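Local coordinates for predicted HD superfamily hydrolase (uncultured Thermotogales bacterium, PDB 2PQ7), which binds two ferric ions in an all-helical HD-domain site and is probably a metal-dependent hydrolase whose substrate is not known, at residues E23-Y28 with H33-T38; F39-N44 with L64-K69; P71-A74 with D79-E82. All coordinates share one frame; numbering follows the deposited sequence. Where two conformers were deposited one is given.

Interaction 1: residues E23-Y28 with H33-T38. With FE (Fe (III) ion), chain C; PO4 (phosphate ion), chain E.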
loop_
_atom_site.group_PDB
_atom_site.type_symbol
_atom_site.label_atom_id
_atom_site.label_comp_id
_atom_site.label_asym_id
_atom_site.label_seq_id
_atom_site.Cartn_x
_atom_site.Cartn_y
_atom_site.Cartn_z
ATOM N N GLU A 23 14.346 -21.776 -13.150
ATOM C CA GLU A 23 15.048 -22.906 -12.559
ATOM C C GLU A 23 16.087 -22.443 -11.530
ATOM O O GLU A 23 16.216 -23.046 -10.467
ATOM C CB GLU A 23 15.688 -23.745 -13.658
ATOM C CG GLU A 23 14.661 -24.524 -14.473
ATOM C CD GLU A 23 15.163 -25.072 -15.786
ATOM O OE1 GLU A 23 16.238 -24.689 -16.311
ATOM O OE2 GLU A 23 14.402 -25.922 -16.322
ATOM N N ALA A 24 16.821 -21.374 -11.844
ATOM C CA ALA A 24 17.814 -20.857 -10.877
ATOM C C ALA A 24 17.215 -20.424 -9.566
ATOM O O ALA A 24 17.841 -20.514 -8.490
ATOM C CB ALA A 24 18.575 -19.695 -11.512
ATOM N N PHE A 25 16.012 -19.856 -9.651
ATOM C CA PHE A 25 15.313 -19.324 -8.488
ATOM C C PHE A 25 14.410 -20.321 -7.756
ATOM O O PHE A 25 13.833 -19.971 -6.733
ATOM C CB PHE A 25 14.502 -18.063 -8.840
ATOM C CG PHE A 25 15.337 -16.825 -8.935
ATOM C CD1 PHE A 25 15.951 -16.455 -10.119
ATOM C CD2 PHE A 25 15.516 -16.048 -7.816
ATOM C CE1 PHE A 25 16.707 -15.274 -10.207
ATOM C CE2 PHE A 25 16.323 -14.900 -7.851
ATOM C CZ PHE A 25 16.936 -14.529 -9.064
ATOM N N LYS A 26 14.319 -21.542 -8.261
ATOM C CA LYS A 26 13.438 -22.566 -7.696
ATOM C C LYS A 26 13.850 -22.732 -6.256
ATOM O O LYS A 26 15.012 -22.975 -5.991
ATOM C CB LYS A 26 13.597 -23.865 -8.489
ATOM C CG LYS A 26 12.653 -24.971 -8.070
ATOM C CD LYS A 26 12.483 -26.019 -9.185
ATOM N N ASP A 27 12.931 -22.558 -5.322
ATOM C CA ASP A 27 13.302 -22.665 -3.883
ATOM C C ASP A 27 14.226 -21.555 -3.299
ATOM O O ASP A 27 14.941 -21.782 -2.323
ATOM C CB ASP A 27 13.906 -24.050 -3.564
ATOM N N TYR A 28 14.248 -20.384 -3.918
ATOM C CA TYR A 28 14.903 -19.226 -3.335
ATOM C C TYR A 28 13.749 -18.233 -3.184
ATOM O O TYR A 28 13.322 -17.604 -4.160
ATOM C CB TYR A 28 15.973 -18.657 -4.247
ATOM C CG TYR A 28 16.623 -17.426 -3.671
ATOM C CD1 TYR A 28 17.351 -17.483 -2.508
ATOM C CD2 TYR A 28 16.513 -16.199 -4.304
ATOM C CE1 TYR A 28 17.956 -16.356 -1.987
ATOM C CE2 TYR A 28 17.135 -15.076 -3.802
ATOM C CZ TYR A 28 17.853 -15.161 -2.649
ATOM O OH TYR A 28 18.444 -14.052 -2.149
ATOM N N HIS A 33 14.572 -10.567 -2.748
ATOM C CA HIS A 33 15.412 -10.916 -3.879
ATOM C C HIS A 33 14.867 -12.037 -4.735
ATOM O O HIS A 33 15.637 -12.641 -5.473
ATOM C CB HIS A 33 16.770 -11.388 -3.357
ATOM C CG HIS A 33 17.449 -10.410 -2.471
ATOM N ND1 HIS A 33 18.058 -9.274 -2.956
ATOM C CD2 HIS A 33 17.634 -10.396 -1.130
ATOM C CE1 HIS A 33 18.583 -8.596 -1.950
ATOM N NE2 HIS A 33 18.334 -9.253 -0.830
ATOM N N ASP A 34 13.575 -12.325 -4.647
ATOM C CA ASP A 34 13.020 -13.456 -5.367
ATOM C C ASP A 34 12.866 -13.182 -6.856
ATOM O O ASP A 34 13.118 -12.078 -7.340
ATOM C CB ASP A 34 11.711 -13.924 -4.714
ATOM C CG ASP A 34 10.588 -12.906 -4.825
ATOM O OD1 ASP A 34 10.640 -11.991 -5.667
ATOM O OD2 ASP A 34 9.645 -13.026 -4.029
ATOM N N ILE A 35 12.418 -14.189 -7.581
ATOM C CA ILE A 35 12.290 -14.080 -9.003
ATOM C C ILE A 35 11.381 -12.962 -9.502
ATOM O O ILE A 35 11.600 -12.396 -10.587
ATOM C CB ILE A 35 11.867 -15.412 -9.634
ATOM C CG1 ILE A 35 12.151 -15.384 -11.123
ATOM C CG2 ILE A 35 10.430 -15.741 -9.300
ATOM C CD1 ILE A 35 11.954 -16.660 -11.799
ATOM N N SER A 36 10.383 -12.594 -8.711
ATOM C CA SER A 36 9.463 -11.565 -9.200
ATOM C C SER A 36 10.199 -10.233 -9.367
ATOM O O SER A 36 9.838 -9.466 -10.247
ATOM C CB SER A 36 8.236 -11.448 -8.288
ATOM O OG SER A 36 8.576 -10.948 -7.039
ATOM N N HIS A 37 11.199 -9.966 -8.527
ATOM C CA HIS A 37 12.060 -8.803 -8.723
ATOM C C HIS A 37 12.663 -8.790 -10.160
ATOM O O HIS A 37 12.592 -7.794 -10.893
ATOM C CB HIS A 37 13.138 -8.718 -7.663
ATOM C CG HIS A 37 14.273 -7.824 -8.027
ATOM N ND1 HIS A 37 14.192 -6.444 -7.992
ATOM C CD2 HIS A 37 15.501 -8.122 -8.519
ATOM C CE1 HIS A 37 15.358 -5.938 -8.361
ATOM N NE2 HIS A 37 16.168 -6.935 -8.687
ATOM N N THR A 38 13.239 -9.906 -10.572
ATOM C CA THR A 38 13.830 -10.004 -11.915
ATOM C C THR A 38 12.826 -9.696 -13.007
ATOM O O THR A 38 13.096 -8.966 -13.950
ATOM C CB THR A 38 14.473 -11.398 -12.116
ATOM O OG1 THR A 38 15.673 -11.435 -11.320
ATOM C CG2 THR A 38 14.852 -11.578 -13.482
HETATM FE FE FE C . 18.305 -6.785 -8.941
HETATM P P PO4 E . 19.149 -7.462 -5.788
HETATM O O1 PO4 E . 19.393 -6.701 -4.510
HETATM O O2 PO4 E . 18.285 -8.683 -5.426
HETATM O O3 PO4 E . 20.508 -7.945 -6.299
HETATM O O4 PO4 E . 18.291 -6.603 -6.714
HETATM O O HOH W 1 12.069 -16.814 -6.309
HETATM O O HOH W 2 20.285 -6.261 -8.615
#
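F25 and Y28 pack against the N-terminal end of helix 35-52, the HD-domain helix that carries the metal ligand H37. The F25 ring lies with one face under I35, whose CA sits 4.0 Å above the ring plane toward the rim, while F25 CG and I35 CB meet at 3.8 Å. With F25 CG anti to the carbonyl carbon (chi1 -79°), the ring swings across to helix 35-52. There its edge meets the H33 carbonyl oxygen near the ring plane, and its CZ end approaches T38 OG1. Replacing the ring by an alanine would probably open a gap against I35 and T38 and leave the H33 carbonyl oxygen without the F25 edge it lies against. Y28, closing the type II turn that F25 begins, has CG anti to the backbone N (chi1 178°); this lays the phenol against H33, whose carbonyl oxygen also meets the Y28 edge at CE2. The Y28 hydroxyl OH touches H33 CB at 3.4 Å. A water bridges the backbones, donating to Y28 O and accepting from I35 N. D34 caps the helix: its OD1 accepts from S36 OG at 2.7 Å and weakly from S36 N. Beyond, H37 NE2 binds an iron at 2.2 Å, and H33 ND1 donates almost straight (174°) to phosphate O2 at 2.5 Å, with the phosphorus in the plane of the imidazole.

Interaction 2: residues F39-N44 with L64-K69. With FE (Fe (III) ion), chain C; FE (Fe (III) ion), chain B.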
loop_
_atom_site.group_PDB
_atom_site.type_symbol
_atom_site.label_atom_id
_atom_site.label_comp_id
_atom_site.label_asym_id
_atom_site.label_seq_id
_atom_site.Cartn_x
_atom_site.Cartn_y
_atom_site.Cartn_z
ATOM N N PHE A 39 11.608 -10.212 -12.858
ATOM C CA PHE A 39 10.620 -9.917 -13.874
ATOM C C PHE A 39 10.228 -8.447 -13.873
ATOM O O PHE A 39 10.081 -7.858 -14.930
ATOM C CB PHE A 39 9.389 -10.784 -13.683
ATOM C CG PHE A 39 9.661 -12.248 -13.807
ATOM C CD1 PHE A 39 10.537 -12.725 -14.768
ATOM C CD2 PHE A 39 9.022 -13.152 -12.980
ATOM C CE1 PHE A 39 10.795 -14.078 -14.891
ATOM C CE2 PHE A 39 9.251 -14.513 -13.113
ATOM C CZ PHE A 39 10.144 -14.976 -14.079
ATOM N N ARG A 40 10.134 -7.828 -12.698
ATOM C CA ARG A 40 9.804 -6.394 -12.655
ATOM C C ARG A 40 10.936 -5.550 -13.254
ATOM O O ARG A 40 10.704 -4.535 -13.910
ATOM C CB ARG A 40 9.466 -5.974 -11.226
ATOM C CG ARG A 40 8.167 -6.641 -10.732
ATOM C CD ARG A 40 7.676 -6.030 -9.471
ATOM N NE ARG A 40 8.664 -6.075 -8.405
ATOM C CZ ARG A 40 8.840 -7.079 -7.533
ATOM N NH1 ARG A 40 8.083 -8.151 -7.519
ATOM N NH2 ARG A 40 9.815 -6.996 -6.672
ATOM N N VAL A 41 12.179 -5.959 -12.986
ATOM C CA VAL A 41 13.354 -5.258 -13.562
ATOM C C VAL A 41 13.337 -5.382 -15.089
ATOM O O VAL A 41 13.605 -4.426 -15.824
ATOM C CB VAL A 41 14.671 -5.750 -12.928
ATOM C CG1 VAL A 41 15.907 -5.085 -13.638
ATOM C CG2 VAL A 41 14.696 -5.373 -11.473
HETATM N N MSE A 42 13.025 -6.558 -15.602
HETATM C CA MSE A 42 12.961 -6.680 -17.018
HETATM C C MSE A 42 11.826 -5.815 -17.614
HETATM O O MSE A 42 12.012 -5.214 -18.667
HETATM C CB MSE A 42 12.902 -8.122 -17.428
HETATM C CG MSE A 42 12.889 -8.238 -18.909
HETATM SE SE MSE A 42 11.075 -8.355 -19.479
HETATM C CE MSE A 42 11.013 -9.930 -19.060
ATOM N N GLU A 43 10.691 -5.714 -16.927
ATOM C CA GLU A 43 9.613 -4.826 -17.400
ATOM C C GLU A 43 10.103 -3.386 -17.432
ATOM O O GLU A 43 9.862 -2.672 -18.422
ATOM C CB GLU A 43 8.366 -4.945 -16.510
ATOM C CG GLU A 43 7.703 -6.304 -16.614
ATOM C CD GLU A 43 7.150 -6.603 -18.003
ATOM O OE1 GLU A 43 6.873 -5.639 -18.758
ATOM O OE2 GLU A 43 6.979 -7.805 -18.325
ATOM N N ASN A 44 10.803 -2.943 -16.391
ATOM C CA ASN A 44 11.358 -1.589 -16.346
ATOM C C ASN A 44 12.377 -1.385 -17.463
ATOM O O ASN A 44 12.389 -0.359 -18.143
ATOM C CB ASN A 44 12.050 -1.343 -15.038
ATOM C CG ASN A 44 11.137 -1.390 -13.846
ATOM O OD1 ASN A 44 9.917 -1.254 -13.970
ATOM N ND2 ASN A 44 11.725 -1.559 -12.684
ATOM N N LEU A 64 17.121 -9.968 -17.285
ATOM C CA LEU A 64 16.761 -11.354 -16.917
ATOM C C LEU A 64 17.879 -12.080 -16.181
ATOM O O LEU A 64 17.647 -12.840 -15.249
ATOM C CB LEU A 64 16.317 -12.144 -18.148
ATOM C CG LEU A 64 14.847 -12.064 -18.478
ATOM C CD1 LEU A 64 14.655 -12.916 -19.708
ATOM C CD2 LEU A 64 14.047 -12.632 -17.255
ATOM N N LEU A 65 19.114 -11.845 -16.629
ATOM C CA LEU A 65 20.258 -12.536 -16.044
ATOM C C LEU A 65 20.944 -11.836 -14.872
ATOM O O LEU A 65 21.730 -12.468 -14.172
ATOM C CB LEU A 65 21.315 -12.788 -17.107
ATOM C CG LEU A 65 20.883 -13.788 -18.169
ATOM C CD1 LEU A 65 21.937 -13.836 -19.273
ATOM C CD2 LEU A 65 20.600 -15.142 -17.602
ATOM N N HIS A 66 20.564 -10.601 -14.595
ATOM C CA HIS A 66 21.433 -9.800 -13.689
ATOM C C HIS A 66 21.547 -10.358 -12.274
ATOM O O HIS A 66 22.589 -10.271 -11.687
ATOM C CB HIS A 66 21.048 -8.331 -13.666
ATOM C CG HIS A 66 19.934 -7.992 -12.734
ATOM N ND1 HIS A 66 18.627 -8.332 -12.970
ATOM C CD2 HIS A 66 19.942 -7.317 -11.560
ATOM C CE1 HIS A 66 17.875 -7.906 -11.965
ATOM N NE2 HIS A 66 18.658 -7.284 -11.086
ATOM N N ASP A 67 20.474 -10.938 -11.754
ATOM C CA ASP A 67 20.473 -11.532 -10.424
ATOM C C ASP A 67 20.381 -13.075 -10.446
ATOM O O ASP A 67 20.009 -13.669 -9.414
ATOM C CB ASP A 67 19.320 -10.955 -9.630
ATOM C CG ASP A 67 19.611 -9.552 -9.095
ATOM O OD1 ASP A 67 20.780 -9.090 -8.954
ATOM O OD2 ASP A 67 18.613 -8.861 -8.734
ATOM N N ILE A 68 20.765 -13.705 -11.573
ATOM C CA ILE A 68 20.615 -15.147 -11.686
ATOM C C ILE A 68 21.509 -15.893 -10.696
ATOM O O ILE A 68 21.170 -16.993 -10.279
ATOM C CB ILE A 68 20.776 -15.643 -13.123
ATOM C CG1 ILE A 68 20.060 -17.012 -13.296
ATOM C CG2 ILE A 68 22.254 -15.710 -13.561
ATOM C CD1 ILE A 68 20.172 -17.603 -14.663
ATOM N N LYS A 69 22.567 -15.223 -10.199
ATOM C CA LYS A 69 23.444 -15.836 -9.237
ATOM C C LYS A 69 23.159 -15.340 -7.817
ATOM O O LYS A 69 23.952 -15.592 -6.882
ATOM C CB LYS A 69 24.901 -15.691 -9.644
ATOM C CG LYS A 69 25.300 -16.535 -10.812
ATOM C CD LYS A 69 25.484 -17.990 -10.396
ATOM C CE LYS A 69 25.833 -18.800 -11.628
ATOM N NZ LYS A 69 26.168 -20.190 -11.258
HETATM FE FE FE C . 18.305 -6.785 -8.941
HETATM FE FE FE B . 21.647 -7.576 -7.970
HETATM O O HOH W 2 20.285 -6.261 -8.615
#
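The His-Asp pair of the HD motif, H66 and D67, follows helix 56-65, and V41 of helix 35-52 backs H66. V41 meets the H66 imidazole at CE1: its CG1 methyl comes within 3.8 Å of H66 CE1, approaching obliquely, with CB and CG2 little farther off. Thus a branched aliphatic group lies against the carbon between the two ring nitrogens. H66 ND1 donates to the A63 carbonyl oxygen in the preceding helix, and H66 NE2 binds one iron at 2.2 Å. The bond to A63 probably sets the rotation of the ring, with NE2 left for the metal. H66 CG stands between the backbone N and the carbonyl carbon (chi1 84°), which sets the ring against V41. The D67 carboxylate divides its oxygens, OD2 binding the same iron at 2.1 Å and OD1 the second iron at 2.0 Å; its CG lies over one face of the H66 ring, offset toward the rim. Farther from the metals the packing is apolar: CG of the selenomethionine M42, modelled in two conformers, packs on L64 CG, and L64 CD2 touches the F39 ring at its edge. L64 also reaches L14 and L18 of helix 14-25. With H37 and D132 completing the protein ligands of the first iron, this is the H...HD...D signature of the HD superfamily, here in a two-metal site.

Interaction 3: residues P71-A74 with D79-E82. With FE (Fe (III) ion), chain B.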
loop_
_atom_site.group_PDB
_atom_site.type_symbol
_atom_site.label_atom_id
_atom_site.label_comp_id
_atom_site.label_asym_id
_atom_site.label_seq_id
_atom_site.Cartn_x
_atom_site.Cartn_y
_atom_site.Cartn_z
ATOM N N PRO A 71 20.712 -16.492 -5.801
ATOM C CA PRO A 71 20.579 -17.663 -4.941
ATOM C C PRO A 71 21.940 -18.285 -4.612
ATOM O O PRO A 71 22.195 -18.652 -3.465
ATOM C CB PRO A 71 19.719 -18.609 -5.809
ATOM C CG PRO A 71 18.900 -17.683 -6.644
ATOM C CD PRO A 71 19.847 -16.574 -6.995
ATOM N N HIS A 72 22.853 -18.312 -5.594
ATOM C CA HIS A 72 24.163 -18.843 -5.370
ATOM C C HIS A 72 24.935 -18.006 -4.341
ATOM O O HIS A 72 25.633 -18.596 -3.507
ATOM C CB HIS A 72 24.893 -18.960 -6.700
ATOM C CG HIS A 72 26.309 -19.416 -6.573
ATOM N ND1 HIS A 72 26.647 -20.749 -6.453
ATOM C CD2 HIS A 72 27.468 -18.721 -6.554
ATOM C CE1 HIS A 72 27.964 -20.850 -6.362
ATOM N NE2 HIS A 72 28.483 -19.639 -6.415
ATOM N N GLU A 73 24.755 -16.688 -4.362
ATOM C CA GLU A 73 25.414 -15.810 -3.368
ATOM C C GLU A 73 24.875 -16.113 -1.958
ATOM O O GLU A 73 25.641 -16.126 -1.009
ATOM C CB GLU A 73 25.188 -14.330 -3.691
ATOM C CG GLU A 73 25.853 -13.420 -2.678
ATOM C CD GLU A 73 25.785 -11.953 -3.002
ATOM O OE1 GLU A 73 25.773 -11.581 -4.162
ATOM O OE2 GLU A 73 25.791 -11.149 -2.057
ATOM N N ALA A 74 23.581 -16.339 -1.854
ATOM C CA ALA A 74 22.982 -16.678 -0.575
ATOM C C ALA A 74 23.605 -17.945 0.004
ATOM O O ALA A 74 23.735 -18.056 1.232
ATOM C CB ALA A 74 21.471 -16.826 -0.725
ATOM N N ASP A 79 30.086 -13.019 -4.780
ATOM C CA ASP A 79 29.361 -11.864 -5.308
ATOM C C ASP A 79 28.549 -12.207 -6.587
ATOM O O ASP A 79 29.132 -12.635 -7.579
ATOM C CB ASP A 79 30.338 -10.751 -5.651
ATOM C CG ASP A 79 29.701 -9.618 -6.465
ATOM O OD1 ASP A 79 28.588 -9.144 -6.208
ATOM O OD2 ASP A 79 30.362 -9.167 -7.410
ATOM N N HIS A 80 27.256 -11.973 -6.532
ATOM C CA HIS A 80 26.359 -12.346 -7.621
ATOM C C HIS A 80 26.597 -11.540 -8.919
ATOM O O HIS A 80 26.321 -12.034 -10.041
ATOM C CB HIS A 80 24.902 -12.291 -7.221
ATOM C CG HIS A 80 24.307 -10.918 -7.105
ATOM N ND1 HIS A 80 24.508 -10.096 -6.009
ATOM C CD2 HIS A 80 23.491 -10.237 -7.942
ATOM C CE1 HIS A 80 23.856 -8.959 -6.190
ATOM N NE2 HIS A 80 23.201 -9.032 -7.346
ATOM N N ALA A 81 27.091 -10.315 -8.800
ATOM C CA ALA A 81 27.360 -9.514 -9.999
ATOM C C ALA A 81 28.520 -10.135 -10.792
ATOM O O ALA A 81 28.476 -10.274 -12.028
ATOM C CB ALA A 81 27.655 -8.065 -9.586
ATOM N N GLU A 82 29.591 -10.547 -10.094
ATOM C CA GLU A 82 30.753 -11.194 -10.740
ATOM C C GLU A 82 30.404 -12.575 -11.331
ATOM O O GLU A 82 30.814 -12.943 -12.467
ATOM C CB GLU A 82 31.931 -11.405 -9.749
ATOM C CG GLU A 82 32.566 -10.125 -9.231
HETATM FE FE FE B . 21.647 -7.576 -7.970
HETATM O O HOH W 2 20.285 -6.261 -8.615
#
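E73 on helix 70-76 holds the metal ligand H80 through a single carboxylate oxygen, linking two consecutive helices of the HD domain beside the second iron. E73 OE1 accepts two bonds from the same residue, one from H80 ND1 at 2.7 Å and one from the backbone H80 N at 2.8 Å. Both are moderately bent. The ring N-H arrives on the syn side and the backbone N-H on the anti side, each about 30° out of the carboxylate plane and from opposite faces of it. Relative to the imidazole, E73 OE1 lies at the ring edge, only 9° out of plane, while the carboxylate and ring planes are turned 36° apart. E73 reaches across fully extended, with CG anti to the backbone N. R113 adds a salt bridge to the same OE1, and E73 OE2 has a long, weak ion pair with R70. D79, the N-cap of helix 80-91, is satisfied in another way: its OD2 accepts from E82 N at 3.1 Å, a bond reaching it from above the carboxylate plane, and its OD1 accepts weakly from A81 N. R113 NH2 pairs with D79 OD1 as well, and so with both carboxylates, whose nearest oxygens, E73 OE1 and D79 OD1, are 4.2 Å apart; it probably offsets their repulsion. On the far side of the imidazole, H80 NE2 binds iron at 2.2 Å. With ND1 as the donor to a carboxylate, NE2 is left to bind the metal; the negative charge of E73 would probably make the imidazole more electron-rich and a stronger ligand, while the bond from H80 N probably anchors the start of helix 80-91 to the same carboxylate oxygen.

The three contacts surround one di-iron site. Interaction 1 supplies H37 and interaction 2 supplies H66 and D67 to the first iron, where H37 NE2 and D67 OD2 are 3.1 Å apart; D132 is the remaining protein ligand. The second iron joins interactions 2 and 3, with D67 OD1 and H80 NE2 2.9 Å apart, and is also bound by H112. A water bridges the two metals. Away from them, F25 CZ of interaction 1 packs 3.2 Å from D67 O, and Y28 CD2 lies 3.7 Å from P71 CG of interaction 3. The phosphate, probably from the crystallisation liquor, binds the first iron and is held by H33 and R70, consistent with an anion pocket.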